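Side-chain contacts in ATP-dependent protease subunit HslV (Trypanosoma brucei brucei, PDB 4HNZ), which forms the proteolytic chamber of a mitochondrial proteasome-like complex, cutting protein chains that its partner HslU has recognised and unfolded: residues A[153-156]-A[157-161]; A[36-39]-A[40-44]. All coordinates share one frame; numbering follows the deposited sequence.

How the interactions relate
Interaction 2 comes first along the chain and interaction 1 follows near its end; their centres lie about 25 Å apart on opposite sides of the middle of the subunit, and their nearest atoms stay about 12 Å from each other. Residues 36-44 form the hairpin of strands 35-39 and 42-48 at one edge of a five-stranded antiparallel sheet, packed against helix 50-66. Residues 153-161 finish helix 145-159, which belongs to the other helical layer, together with helix 127-137. The pair thus samples both halves of the four-layered alpha-beta-beta-alpha sandwich of the Ntn hydrolases. Strand 167-172 connects them, since Trp167 touches interaction 1 and Glu170 and Leu172 touch interaction 2.

Interaction 1 of 2, residues A[153-156]-A[157-161]; sequences MRIA and TDIDV. With MG (magnesium ion), chain M.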
ATOM      1  N   MET A 153     -28.014   0.324 -26.862  1.00 18.22           N
ATOM      2  CA  MET A 153     -27.801   1.421 -25.928  1.00 18.41           C
ATOM      3  C   MET A 153     -28.763   1.438 -24.778  1.00 18.03           C
ATOM      4  O   MET A 153     -28.364   1.808 -23.657  1.00 18.24           O
ATOM      5  CB  MET A 153     -27.890   2.779 -26.619  1.00 19.31           C
ATOM      6  CG  MET A 153     -26.807   3.069 -27.614  1.00 20.39           C
ATOM      7  SD  MET A 153     -25.166   3.312 -26.895  1.00 23.14           S
ATOM      8  CE  MET A 153     -25.333   4.957 -26.198  1.00 22.26           C
ATOM      9  N   ARG A 154     -30.024   1.151 -25.011  1.00 17.90           N
ATOM     10  CA  ARG A 154     -30.988   1.113 -23.899  1.00 18.98           C
ATOM     11  C   ARG A 154     -30.539   0.066 -22.904  1.00 16.79           C
ATOM     12  O   ARG A 154     -30.523   0.308 -21.706  1.00 16.75           O
ATOM     13  CB  ARG A 154     -32.428   0.814 -24.352  1.00 21.53           C
ATOM     14  CG  ARG A 154     -33.468   0.641 -23.205  1.00 24.96           C
ATOM     15  CD  ARG A 154     -34.012   1.966 -22.603  1.00 29.68           C
ATOM     16  NE  ARG A 154     -34.368   3.076 -23.564  1.00 37.57           N
ATOM     17  CZ  ARG A 154     -35.263   3.014 -24.612  1.00 43.17           C
ATOM     18  NH1 ARG A 154     -35.895   1.869 -24.907  1.00 44.26           N
ATOM     19  NH2 ARG A 154     -35.534   4.095 -25.404  1.00 40.55           N
ATOM     20  N   ILE A 155     -30.123  -1.080 -23.409  1.00 15.88           N
ATOM     21  CA  ILE A 155     -29.684  -2.157 -22.560  1.00 16.24           C
ATOM     22  C   ILE A 155     -28.388  -1.851 -21.835  1.00 15.49           C
ATOM     23  O   ILE A 155     -28.314  -2.041 -20.585  1.00 16.82           O
ATOM     24  CB  ILE A 155     -29.548  -3.481 -23.357  1.00 16.36           C
ATOM     25  CG1 ILE A 155     -30.959  -3.948 -23.725  1.00 16.19           C
ATOM     26  CG2 ILE A 155     -28.822  -4.551 -22.550  1.00 15.95           C
ATOM     27  CD1 ILE A 155     -30.964  -4.965 -24.813  1.00 16.72           C
ATOM     28  N   ALA A 156     -27.403  -1.336 -22.545  1.00 14.24           N
ATOM     29  CA  ALA A 156     -26.116  -1.075 -21.938  1.00 13.81           C
ATOM     30  C   ALA A 156     -26.228   0.009 -20.905  1.00 13.90           C
ATOM     31  O   ALA A 156     -25.635  -0.079 -19.825  1.00 14.08           O
ATOM     32  CB  ALA A 156     -25.092  -0.710 -22.987  1.00 13.64           C
ATOM     33  N   THR A 157     -26.932   1.078 -21.239  1.00 14.61           N
ATOM     34  CA  THR A 157     -27.007   2.241 -20.336  1.00 14.75           C
ATOM     35  C   THR A 157     -27.895   2.015 -19.136  1.00 15.01           C
ATOM     36  O   THR A 157     -27.678   2.637 -18.082  1.00 15.11           O
ATOM     37  CB  THR A 157     -27.385   3.544 -21.065  1.00 14.99           C
ATOM     38  OG1 THR A 157     -28.694   3.476 -21.629  1.00 15.55           O
ATOM     39  CG2 THR A 157     -26.348   3.863 -22.191  1.00 14.47           C
ATOM     40  N   ASP A 158     -28.845   1.107 -19.252  1.00 15.59           N
ATOM     41  CA  ASP A 158     -29.572   0.659 -18.065  1.00 16.50           C
ATOM     42  C   ASP A 158     -28.677  -0.077 -17.110  1.00 15.19           C
ATOM     43  O   ASP A 158     -28.843   0.037 -15.930  1.00 15.63           O
ATOM     44  CB  ASP A 158     -30.735  -0.258 -18.416  1.00 18.89           C
ATOM     45  CG  ASP A 158     -31.934   0.504 -19.021  1.00 22.43           C
ATOM     46  OD1 ASP A 158     -31.928   1.775 -18.956  1.00 24.61           O
ATOM     47  OD2 ASP A 158     -32.857  -0.166 -19.607  1.00 24.91           O
ATOM     48  N   ILE A 159     -27.703  -0.810 -17.597  1.00 14.37           N
ATOM     49  CA  ILE A 159     -26.775  -1.541 -16.710  1.00 13.34           C
ATOM     50  C   ILE A 159     -25.633  -0.704 -16.132  1.00 12.75           C
ATOM     51  O   ILE A 159     -25.255  -0.861 -14.943  1.00 13.32           O
ATOM     52  CB  ILE A 159     -26.204  -2.736 -17.454  1.00 13.29           C
ATOM     53  CG1 ILE A 159     -27.325  -3.769 -17.679  1.00 13.75           C
ATOM     54  CG2 ILE A 159     -25.048  -3.400 -16.738  1.00 13.33           C
ATOM     55  CD1 ILE A 159     -26.910  -4.821 -18.706  1.00 14.09           C
ATOM     56  N   ASP A 160     -25.056   0.151 -16.961  1.00 11.76           N
ATOM     57  CA  ASP A 160     -23.925   0.979 -16.589  1.00 11.45           C
ATOM     58  C   ASP A 160     -24.417   2.214 -15.816  1.00 11.43           C
ATOM     59  O   ASP A 160     -25.032   3.086 -16.375  1.00 11.19           O
ATOM     60  CB  ASP A 160     -23.170   1.412 -17.857  1.00 11.54           C
ATOM     61  CG  ASP A 160     -21.918   2.255 -17.569  1.00 11.71           C
ATOM     62  OD1 ASP A 160     -21.393   2.208 -16.426  1.00 12.16           O
ATOM     63  OD2 ASP A 160     -21.511   3.011 -18.482  1.00 11.38           O
ATOM     64  N   VAL A 161     -24.060   2.301 -14.531  1.00 11.51           N
ATOM     65  CA  VAL A 161     -24.392   3.448 -13.755  1.00 11.99           C
ATOM     66  C   VAL A 161     -23.724   4.710 -14.283  1.00 12.41           C
ATOM     67  O   VAL A 161     -24.151   5.797 -13.934  1.00 12.70           O
ATOM     68  CB  VAL A 161     -24.049   3.279 -12.253  1.00 12.45           C
ATOM     69  CG1 VAL A 161     -24.701   2.023 -11.688  1.00 12.53           C
ATOM     70  CG2 VAL A 161     -22.549   3.199 -11.994  1.00 12.58           C
TER
HETATM   71 MG    MG M 200     -27.333   4.079 -16.313  1.00 17.23          MG
HETATM   72  O   HOH W   1     -27.137   6.006 -14.583  1.00 11.88           O
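The carbonyl oxygen of Met153 is gripped twice by Thr157: OG1 donates to Met153 O at 2.6 Å, and Thr157 N donates to the same oxygen at 2.9 Å. The two donors come from opposite faces of the carbonyl plane. A chi1 of 64° sets the hydroxyl between the backbone N and carbonyl carbon of Thr157, turned back along the helix, while CG2 lies beside the backbone N, 4.3 Å from Met153 CE. On the exposed flank Arg154 and Asp158 run side by side; their charged ends do not meet, and the closest side-chain approach is Arg154 CG to Asp158 OD2 at 3.7 Å. Ile155 CG2 and Ile159 CD1 make a loose apolar contact at 4.3 Å on the buried side, where Ile26 of a neighbouring subunit packs on Ile159. The last full turn is closed by Asp160 N donating to Ala156 O at 2.9 Å. Asp160 then leaves helical geometry; its OD2 is hydrogen-bonded to Ser125 OG and its OD1 to Phe162 N, with its side chain about 6 Å from that of Thr1, probably the catalytic nucleophile. This is the end of a helix and the loop after it, whose backbone carbonyls Thr157 O (2.3 Å), Asp160 O (2.5 Å) and Ser163 O, with a water, hold a magnesium ion.

Interaction 2 of 2, residues A[36-39]-A[40-44]; sequences RRIN and DDVVI
With chi1 at 61°, Asn39 brings its OD1 to Asp41 N, and chi1 of -171° with a bend at chi2 swings the Arg37 guanidinium to Asp40 O. The motif is a beta hairpin, strands 35-39 and 42-48 joined through Asp40 and Asp41. Asn39 OD1 accepts from Asp41 N at 2.7 Å, with the donor in the plane of the side-chain carbonyl, an Asx turn that ties the side chain to the backbone of the bend. Arg37 NH2 gives a second tie to Asp40 O at 2.6 Å; the oxygen sits at the guanidinium edge, but the nitrogen stands above the carbonyl plane, away from its lone pairs. Val43 CG1 lies over one face of that guanidinium, and NH1 carries a salt bridge to Glu170 of strand 167-172. Farther from the turn, Arg36 and Ile44 form a hydrogen-bonded antiparallel pair, Arg36 N to Ile44 O at 2.7 Å and Ile44 N to Arg36 O at 2.8 Å. Ile38 N adds a bond to Val42 O, whereas the backbone bonds between Asn39 and Val42 are weak. Toward helix 50-66 the hairpin offers an apolar surface: Ile38 rests on Glu61 and Ile64, and Ile44 on Met57 and Leu60. Within it Ile38 CG2 meets Ile44 CG2 at 3.8 Å, and the CG1 branch of Ile38 crosses Val42, its CD1 3.3 Å from Val42 CG1.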
ATOM      1  N   ARG A  36     -18.556  14.066 -32.454  1.00 26.92           N
ATOM      2  CA  ARG A  36     -18.217  15.231 -33.244  1.00 28.83           C
ATOM      3  C   ARG A  36     -18.166  14.835 -34.697  1.00 30.62           C
ATOM      4  O   ARG A  36     -17.748  13.716 -35.047  1.00 31.38           O
ATOM      5  CB  ARG A  36     -16.878  15.802 -32.823  1.00 30.36           C
ATOM      6  CG  ARG A  36     -16.814  16.404 -31.434  1.00 31.44           C
ATOM      7  CD  ARG A  36     -17.645  17.674 -31.271  1.00 34.19           C
ATOM      8  NE  ARG A  36     -17.437  18.239 -29.918  1.00 35.53           N
ATOM      9  CZ  ARG A  36     -18.015  17.795 -28.787  1.00 37.43           C
ATOM     10  NH1 ARG A  36     -18.880  16.785 -28.791  1.00 38.46           N
ATOM     11  NH2 ARG A  36     -17.728  18.372 -27.632  1.00 38.74           N
ATOM     12  N   ARG A  37     -18.650  15.728 -35.521  1.00 32.67           N
ATOM     13  CA  ARG A  37     -18.556  15.608 -36.942  1.00 37.22           C
ATOM     14  C   ARG A  37     -17.221  16.280 -37.252  1.00 37.02           C
ATOM     15  O   ARG A  37     -17.061  17.437 -36.961  1.00 37.05           O
ATOM     16  CB  ARG A  37     -19.712  16.399 -37.547  1.00 41.32           C
ATOM     17  CG  ARG A  37     -19.936  16.233 -39.040  1.00 44.47           C
ATOM     18  CD  ARG A  37     -21.101  15.309 -39.325  1.00 45.62           C
ATOM     19  NE  ARG A  37     -20.957  14.674 -40.629  1.00 46.71           N
ATOM     20  CZ  ARG A  37     -21.698  13.663 -41.060  1.00 47.99           C
ATOM     21  NH1 ARG A  37     -22.671  13.148 -40.307  1.00 48.56           N
ATOM     22  NH2 ARG A  37     -21.461  13.145 -42.253  1.00 51.29           N
ATOM     23  N   ILE A  38     -16.211  15.581 -37.769  1.00 37.36           N
ATOM     24  CA  ILE A  38     -14.982  16.329 -38.136  1.00 39.64           C
ATOM     25  C   ILE A  38     -14.962  16.769 -39.606  1.00 37.93           C
ATOM     26  O   ILE A  38     -14.288  17.710 -39.942  1.00 38.19           O
ATOM     27  CB  ILE A  38     -13.673  15.630 -37.726  1.00 41.26           C
ATOM     28  CG1 ILE A  38     -13.382  14.411 -38.572  1.00 40.72           C
ATOM     29  CG2 ILE A  38     -13.727  15.268 -36.235  1.00 41.24           C
ATOM     30  CD1 ILE A  38     -12.319  13.550 -37.904  1.00 45.76           C
ATOM     31  N   ASN A  39     -15.638  16.041 -40.479  1.00 37.14           N
ATOM     32  CA  ASN A  39     -15.942  16.541 -41.821  1.00 38.71           C
ATOM     33  C   ASN A  39     -17.165  15.781 -42.298  1.00 38.82           C
ATOM     34  O   ASN A  39     -17.783  15.073 -41.501  1.00 38.73           O
ATOM     35  CB  ASN A  39     -14.741  16.417 -42.791  1.00 36.73           C
ATOM     36  CG  ASN A  39     -14.268  14.975 -43.001  1.00 37.24           C
ATOM     37  OD1 ASN A  39     -15.046  14.052 -43.243  1.00 35.61           O
ATOM     38  ND2 ASN A  39     -12.964  14.783 -42.905  1.00 37.85           N
ATOM     39  N   ASP A  40     -17.479  15.904 -43.578  1.00 40.51           N
ATOM     40  CA  ASP A  40     -18.656  15.274 -44.145  1.00 44.11           C
ATOM     41  C   ASP A  40     -18.625  13.761 -44.123  1.00 41.19           C
ATOM     42  O   ASP A  40     -19.674  13.125 -44.173  1.00 41.20           O
ATOM     43  CB  ASP A  40     -18.838  15.710 -45.606  1.00 48.08           C
ATOM     44  CG  ASP A  40     -19.186  17.179 -45.726  1.00 53.38           C
ATOM     45  OD1 ASP A  40     -20.089  17.652 -45.006  1.00 54.61           O
ATOM     46  OD2 ASP A  40     -18.524  17.883 -46.507  1.00 59.88           O
ATOM     47  N   ASP A  41     -17.430  13.199 -44.076  1.00 38.71           N
ATOM     48  CA  ASP A  41     -17.258  11.773 -44.198  1.00 36.99           C
ATOM     49  C   ASP A  41     -16.882  11.105 -42.877  1.00 34.15           C
ATOM     50  O   ASP A  41     -16.781   9.904 -42.850  1.00 32.85           O
ATOM     51  CB  ASP A  41     -16.160  11.476 -45.231  1.00 38.86           C
ATOM     52  CG  ASP A  41     -16.464  12.064 -46.603  1.00 43.28           C
ATOM     53  OD1 ASP A  41     -17.662  12.057 -47.035  1.00 46.94           O
ATOM     54  OD2 ASP A  41     -15.517  12.562 -47.234  1.00 44.74           O
ATOM     55  N   VAL A  42     -16.623  11.871 -41.819  1.00 30.31           N
ATOM     56  CA  VAL A  42     -15.967  11.313 -40.647  1.00 27.26           C
ATOM     57  C   VAL A  42     -16.570  11.847 -39.348  1.00 26.68           C
ATOM     58  O   VAL A  42     -16.689  13.058 -39.138  1.00 26.12           O
ATOM     59  CB  VAL A  42     -14.451  11.585 -40.652  1.00 26.35           C
ATOM     60  CG1 VAL A  42     -13.823  11.036 -39.421  1.00 26.35           C
ATOM     61  CG2 VAL A  42     -13.789  10.975 -41.869  1.00 27.14           C
ATOM     62  N   VAL A  43     -16.979  10.918 -38.495  1.00 25.79           N
ATOM     63  CA  VAL A  43     -17.521  11.282 -37.199  1.00 24.82           C
ATOM     64  C   VAL A  43     -16.741  10.545 -36.140  1.00 23.93           C
ATOM     65  O   VAL A  43     -16.111   9.503 -36.377  1.00 23.32           O
ATOM     66  CB  VAL A  43     -19.024  10.966 -37.078  1.00 25.10           C
ATOM     67  CG1 VAL A  43     -19.824  11.737 -38.079  1.00 26.07           C
ATOM     68  CG2 VAL A  43     -19.300   9.487 -37.301  1.00 25.25           C
ATOM     69  N   ILE A  44     -16.718  11.127 -34.968  1.00 25.28           N
ATOM     70  CA  ILE A  44     -15.901  10.584 -33.890  1.00 26.05           C
ATOM     71  C   ILE A  44     -16.615  10.716 -32.541  1.00 23.94           C
ATOM     72  O   ILE A  44     -17.374  11.657 -32.339  1.00 24.89           O
ATOM     73  CB  ILE A  44     -14.532  11.244 -33.836  1.00 28.08           C
ATOM     74  CG1 ILE A  44     -13.761  10.740 -32.630  1.00 30.77           C
ATOM     75  CG2 ILE A  44     -14.674  12.718 -33.653  1.00 31.52           C
ATOM     76  CD1 ILE A  44     -12.277  10.939 -32.814  1.00 35.10           C
TER